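Local coordinates for peptide synthetase, module 7 (Actinoplanes teichomyceticus, PDB 4TX3), which probably recruits cytochrome P450 oxygenases to the carrier-bound peptide during teicoplanin biosynthesis, as a condensation-like X domain of a nonribosomal peptide synthetase, at residues L114-E126 with V136-D148. Residues are numbered along the deposited sequence; the frame is centred on the assembly and turned at random.
Sequences LFDLTRDMPWRCE and VLSVTVHRIAADD. With SO4 (sulfate ion), chain F.
His142, the last residue of its strand, packs against Leu117 with a ring face and against Phe115 CD1 with an edge. With CG of His142 anti to the backbone N (chi1 -165°), Leu117 CD1 lies over one face of the imidazole, 3.8 Å from its centroid in a CH-pi contact. An imidazole suits this place because both nitrogens are used: His142 ND1 accepts from Ile144 N in the ring plane (3.0 Å), and His142 NE2 donates to O1 of a sulfate (2.9 Å). With an alanine in its place, the sulfate would probably lose this donor and Leu117 the ring it lies on. The sequence that His142 opens, His-Arg-xxx-Asp-Asp, is a degenerate form of the condensation-domain HHxxxDG motif.

Along the strands away from His142, antiparallel pairing continues. The backbone N-H of Thr140, a beta-branched residue suited to a strand, donates to Arg124 O (2.9 Å, N to O); Thr140 CG2 reaches Phe115 CE1 (4.2 Å), while OG1 is hydrogen-bonded to Ser42 OG. Phe115 is sandwiched, Arg124 NH2, which donates to Gln113 O, over one face and His142 CB, offset toward the rim, over the other. Glu126 and Ser138 exchange two backbone bonds; the long Glu126 side chain turns away to Arg110 in a salt bridge.

On the opposite face, Val139 and Val141 pack on helix 148-166, Trp123 and Cys125 on helix 53-66; strand 40-49 pairs with the far edge of strand 134-142.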
loop_
_atom_site.group_PDB
_atom_site.type_symbol
_atom_site.label_atom_id
_atom_site.label_comp_id
_atom_site.label_asym_id
_atom_site.label_seq_id
_atom_site.Cartn_x
_atom_site.Cartn_y
_atom_site.Cartn_z
ATOM N N LEU B 114 8.168 -12.111 29.561
ATOM C CA LEU B 114 8.655 -10.748 29.750
ATOM C C LEU B 114 10.051 -10.555 29.154
ATOM O O LEU B 114 10.852 -11.487 29.131
ATOM C CB LEU B 114 8.649 -10.386 31.240
ATOM C CG LEU B 114 7.253 -10.406 31.877
ATOM C CD1 LEU B 114 7.285 -9.915 33.306
ATOM C CD2 LEU B 114 6.252 -9.600 31.045
ATOM N N PHE B 115 10.320 -9.354 28.639
ATOM C CA PHE B 115 11.659 -8.977 28.165
ATOM C C PHE B 115 12.438 -8.259 29.261
ATOM O O PHE B 115 11.860 -7.475 30.017
ATOM C CB PHE B 115 11.581 -8.057 26.928
ATOM C CG PHE B 115 10.980 -8.713 25.706
ATOM C CD1 PHE B 115 9.595 -8.698 25.497
ATOM C CD2 PHE B 115 11.790 -9.333 24.759
ATOM C CE1 PHE B 115 9.037 -9.287 24.375
ATOM C CE2 PHE B 115 11.234 -9.934 23.624
ATOM C CZ PHE B 115 9.864 -9.910 23.432
ATOM N N ASP B 116 13.742 -8.509 29.348
ATOM C CA ASP B 116 14.636 -7.569 30.053
ATOM C C ASP B 116 15.395 -6.759 29.003
ATOM O O ASP B 116 16.440 -7.185 28.498
ATOM C CB ASP B 116 15.593 -8.300 31.001
ATOM C CG ASP B 116 16.698 -7.398 31.558
ATOM O OD1 ASP B 116 16.629 -6.149 31.446
ATOM O OD2 ASP B 116 17.661 -7.950 32.119
ATOM N N LEU B 117 14.849 -5.591 28.681
ATOM C CA LEU B 117 15.370 -4.743 27.606
ATOM C C LEU B 117 16.814 -4.253 27.811
ATOM O O LEU B 117 17.409 -3.684 26.893
ATOM C CB LEU B 117 14.439 -3.541 27.416
ATOM C CG LEU B 117 13.021 -4.041 27.120
ATOM C CD1 LEU B 117 11.958 -2.968 27.328
ATOM C CD2 LEU B 117 12.990 -4.577 25.698
ATOM N N THR B 118 17.387 -4.474 28.993
ATOM C CA THR B 118 18.795 -4.117 29.188
ATOM C C THR B 118 19.740 -5.178 28.607
ATOM O O THR B 118 20.881 -4.873 28.295
ATOM C CB THR B 118 19.139 -3.885 30.683
ATOM O OG1 THR B 118 18.806 -5.045 31.451
ATOM C CG2 THR B 118 18.342 -2.736 31.217
ATOM N N ARG B 119 19.278 -6.416 28.443
ATOM C CA ARG B 119 20.152 -7.449 27.896
ATOM C C ARG B 119 19.513 -8.323 26.808
ATOM O O ARG B 119 20.207 -9.112 26.185
ATOM C CB ARG B 119 20.694 -8.344 29.031
ATOM C CG ARG B 119 19.667 -9.219 29.764
ATOM C CD ARG B 119 20.341 -10.085 30.847
ATOM N NE ARG B 119 21.126 -9.265 31.776
ATOM C CZ ARG B 119 20.737 -8.936 33.007
ATOM N NH1 ARG B 119 19.576 -9.375 33.471
ATOM N NH2 ARG B 119 21.510 -8.178 33.777
ATOM N N ASP B 120 18.211 -8.185 26.567
ATOM C CA ASP B 120 17.544 -8.974 25.523
ATOM C C ASP B 120 17.232 -8.150 24.280
ATOM O O ASP B 120 16.923 -6.970 24.379
ATOM C CB ASP B 120 16.223 -9.570 26.023
ATOM C CG ASP B 120 16.394 -10.518 27.192
ATOM O OD1 ASP B 120 17.491 -11.104 27.355
ATOM O OD2 ASP B 120 15.402 -10.692 27.943
ATOM N N MET B 121 17.292 -8.772 23.110
ATOM C CA MET B 121 16.736 -8.161 21.911
ATOM C C MET B 121 15.213 -8.005 22.101
ATOM O O MET B 121 14.567 -8.855 22.711
ATOM C CB MET B 121 17.055 -9.010 20.675
ATOM C CG MET B 121 18.513 -9.411 20.556
ATOM S SD MET B 121 19.547 -8.096 19.928
ATOM C CE MET B 121 21.181 -8.691 20.368
ATOM N N PRO B 122 14.631 -6.925 21.568
ATOM C CA PRO B 122 13.225 -6.623 21.861
ATOM C C PRO B 122 12.211 -7.429 21.019
ATOM O O PRO B 122 11.078 -7.007 20.840
ATOM C CB PRO B 122 13.135 -5.137 21.540
ATOM C CG PRO B 122 14.081 -4.987 20.350
ATOM C CD PRO B 122 15.198 -5.995 20.575
ATOM N N TRP B 123 12.613 -8.578 20.503
ATOM C CA TRP B 123 11.672 -9.437 19.802
ATOM C C TRP B 123 12.073 -10.873 19.994
ATOM O O TRP B 123 13.109 -11.168 20.574
ATOM C CB TRP B 123 11.595 -9.101 18.316
ATOM C CG TRP B 123 12.833 -9.387 17.566
ATOM C CD1 TRP B 123 14.020 -8.708 17.641
ATOM C CD2 TRP B 123 13.020 -10.420 16.590
ATOM N NE1 TRP B 123 14.939 -9.266 16.779
ATOM C CE2 TRP B 123 14.354 -10.314 16.119
ATOM C CE3 TRP B 123 12.199 -11.430 16.076
ATOM C CZ2 TRP B 123 14.881 -11.184 15.154
ATOM C CZ3 TRP B 123 12.727 -12.291 15.119
ATOM C CH2 TRP B 123 14.054 -12.163 14.669
ATOM N N ARG B 124 11.248 -11.768 19.484
ATOM C CA ARG B 124 11.289 -13.157 19.889
ATOM C C ARG B 124 10.417 -13.975 18.947
ATOM O O ARG B 124 9.286 -13.593 18.636
ATOM C CB ARG B 124 10.808 -13.265 21.331
ATOM C CG ARG B 124 10.626 -14.632 21.856
ATOM C CD ARG B 124 9.744 -14.587 23.089
ATOM N NE ARG B 124 10.318 -13.760 24.141
ATOM C CZ ARG B 124 9.595 -12.969 24.925
ATOM N NH1 ARG B 124 8.269 -12.921 24.769
ATOM N NH2 ARG B 124 10.192 -12.237 25.863
ATOM N N CYS B 125 10.941 -15.094 18.473
ATOM C CA CYS B 125 10.173 -15.922 17.570
ATOM C C CYS B 125 10.209 -17.376 18.012
ATOM O O CYS B 125 11.148 -17.795 18.696
ATOM C CB CYS B 125 10.689 -15.767 16.135
ATOM S SG CYS B 125 12.450 -16.112 15.885
ATOM N N GLU B 126 9.174 -18.132 17.645
ATOM C CA GLU B 126 9.192 -19.578 17.841
ATOM C C GLU B 126 8.442 -20.279 16.709
ATOM O O GLU B 126 7.505 -19.738 16.119
ATOM C CB GLU B 126 8.595 -19.959 19.207
ATOM C CG GLU B 126 9.226 -21.228 19.823
ATOM C CD GLU B 126 8.737 -21.536 21.257
ATOM O OE1 GLU B 126 7.602 -21.145 21.618
ATOM O OE2 GLU B 126 9.487 -22.185 22.030
ATOM N N VAL B 136 3.229 -23.385 12.593
ATOM C CA VAL B 136 2.827 -22.050 12.993
ATOM C C VAL B 136 4.047 -21.248 13.453
ATOM O O VAL B 136 4.809 -21.671 14.329
ATOM C CB VAL B 136 1.769 -22.104 14.079
ATOM C CG1 VAL B 136 1.659 -20.771 14.776
ATOM C CG2 VAL B 136 0.435 -22.504 13.467
ATOM N N LEU B 137 4.253 -20.100 12.820
ATOM C CA LEU B 137 5.309 -19.188 13.243
ATOM C C LEU B 137 4.739 -18.125 14.185
ATOM O O LEU B 137 3.763 -17.455 13.870
ATOM C CB LEU B 137 5.985 -18.530 12.035
ATOM C CG LEU B 137 7.080 -17.554 12.465
ATOM C CD1 LEU B 137 8.164 -18.294 13.257
ATOM C CD2 LEU B 137 7.662 -16.800 11.280
ATOM N N SER B 138 5.348 -17.997 15.352
ATOM C CA SER B 138 4.922 -17.020 16.342
ATOM C C SER B 138 5.992 -15.927 16.515
ATOM O O SER B 138 7.159 -16.225 16.823
ATOM C CB SER B 138 4.640 -17.723 17.669
ATOM O OG SER B 138 4.453 -16.799 18.711
ATOM N N VAL B 139 5.593 -14.670 16.294
ATOM C CA VAL B 139 6.480 -13.521 16.488
ATOM C C VAL B 139 5.939 -12.527 17.514
ATOM O O VAL B 139 4.789 -12.098 17.435
ATOM C CB VAL B 139 6.732 -12.781 15.164
ATOM C CG1 VAL B 139 7.516 -11.480 15.404
ATOM C CG2 VAL B 139 7.487 -13.691 14.209
ATOM N N THR B 140 6.782 -12.166 18.473
ATOM C CA THR B 140 6.421 -11.199 19.499
ATOM C C THR B 140 7.425 -10.051 19.502
ATOM O O THR B 140 8.632 -10.282 19.572
ATOM C CB THR B 140 6.381 -11.833 20.904
ATOM O OG1 THR B 140 5.413 -12.887 20.941
ATOM C CG2 THR B 140 6.010 -10.805 21.937
ATOM N N VAL B 141 6.940 -8.813 19.417
ATOM C CA VAL B 141 7.831 -7.656 19.488
ATOM C C VAL B 141 7.444 -6.745 20.656
ATOM O O VAL B 141 6.270 -6.439 20.860
ATOM C CB VAL B 141 7.812 -6.844 18.185
ATOM C CG1 VAL B 141 8.804 -5.724 18.281
ATOM C CG2 VAL B 141 8.110 -7.737 16.972
ATOM N N HIS B 142 8.427 -6.328 21.438
ATOM C CA HIS B 142 8.169 -5.349 22.486
ATOM C C HIS B 142 7.863 -3.961 21.899
ATOM O O HIS B 142 8.485 -3.530 20.919
ATOM C CB HIS B 142 9.352 -5.257 23.449
ATOM C CG HIS B 142 9.013 -4.564 24.721
ATOM N ND1 HIS B 142 8.910 -3.191 24.815
ATOM C CD2 HIS B 142 8.704 -5.053 25.948
ATOM C CE1 HIS B 142 8.573 -2.868 26.051
ATOM N NE2 HIS B 142 8.440 -3.979 26.755
ATOM N N ARG B 143 6.916 -3.259 22.522
ATOM C CA ARG B 143 6.479 -1.945 22.041
ATOM C C ARG B 143 7.547 -0.854 22.048
ATOM O O ARG B 143 7.340 0.215 21.441
ATOM C CB ARG B 143 5.279 -1.460 22.846
ATOM C CG ARG B 143 4.021 -2.173 22.443
ATOM C CD ARG B 143 2.807 -1.369 22.792
ATOM N NE ARG B 143 2.109 -0.916 21.592
ATOM C CZ ARG B 143 1.168 -1.628 20.984
ATOM N NH1 ARG B 143 0.833 -2.828 21.464
ATOM N NH2 ARG B 143 0.566 -1.149 19.901
ATOM N N ILE B 144 8.684 -1.108 22.698
ATOM C CA ILE B 144 9.811 -0.188 22.603
ATOM C C ILE B 144 10.406 -0.210 21.181
ATOM O O ILE B 144 11.158 0.696 20.787
ATOM C CB ILE B 144 10.917 -0.515 23.646
ATOM C CG1 ILE B 144 11.799 0.717 23.913
ATOM C CG2 ILE B 144 11.753 -1.742 23.222
ATOM C CD1 ILE B 144 12.876 0.485 24.979
ATOM N N ALA B 145 10.045 -1.230 20.405
ATOM C CA ALA B 145 10.681 -1.458 19.118
ATOM C C ALA B 145 9.721 -1.386 17.942
ATOM O O ALA B 145 10.156 -1.266 16.796
ATOM C CB ALA B 145 11.384 -2.803 19.118
ATOM N N ALA B 146 8.422 -1.470 18.205
ATOM C CA ALA B 146 7.455 -1.549 17.111
ATOM C C ALA B 146 6.089 -0.978 17.458
ATOM O O ALA B 146 5.560 -1.215 18.543
ATOM C CB ALA B 146 7.305 -3.001 16.661
ATOM N N ASP B 147 5.538 -0.212 16.522
ATOM C CA ASP B 147 4.109 0.083 16.495
ATOM C C ASP B 147 3.406 -0.977 15.637
ATOM O O ASP B 147 4.050 -1.894 15.113
ATOM C CB ASP B 147 3.836 1.501 15.956
ATOM C CG ASP B 147 4.354 1.722 14.520
ATOM O OD1 ASP B 147 4.755 0.756 13.833
ATOM O OD2 ASP B 147 4.344 2.885 14.065
ATOM N N ASP B 148 2.095 -0.844 15.468
ATOM C CA ASP B 148 1.324 -1.861 14.745
ATOM C C ASP B 148 1.607 -1.901 13.241
ATOM O O ASP B 148 1.708 -2.982 12.671
ATOM C CB ASP B 148 -0.175 -1.660 14.991
ATOM C CG ASP B 148 -0.578 -2.003 16.417
ATOM O OD1 ASP B 148 -0.983 -3.165 16.655
ATOM O OD2 ASP B 148 -0.476 -1.116 17.302
HETATM S S SO4 F . 6.986 -4.296 30.082
HETATM O O1 SO4 F . 8.284 -3.775 29.652
HETATM O O2 SO4 F . 7.135 -5.702 30.449
HETATM O O3 SO4 F . 6.524 -3.549 31.261
HETATM O O4 SO4 F . 6.022 -4.142 28.986
#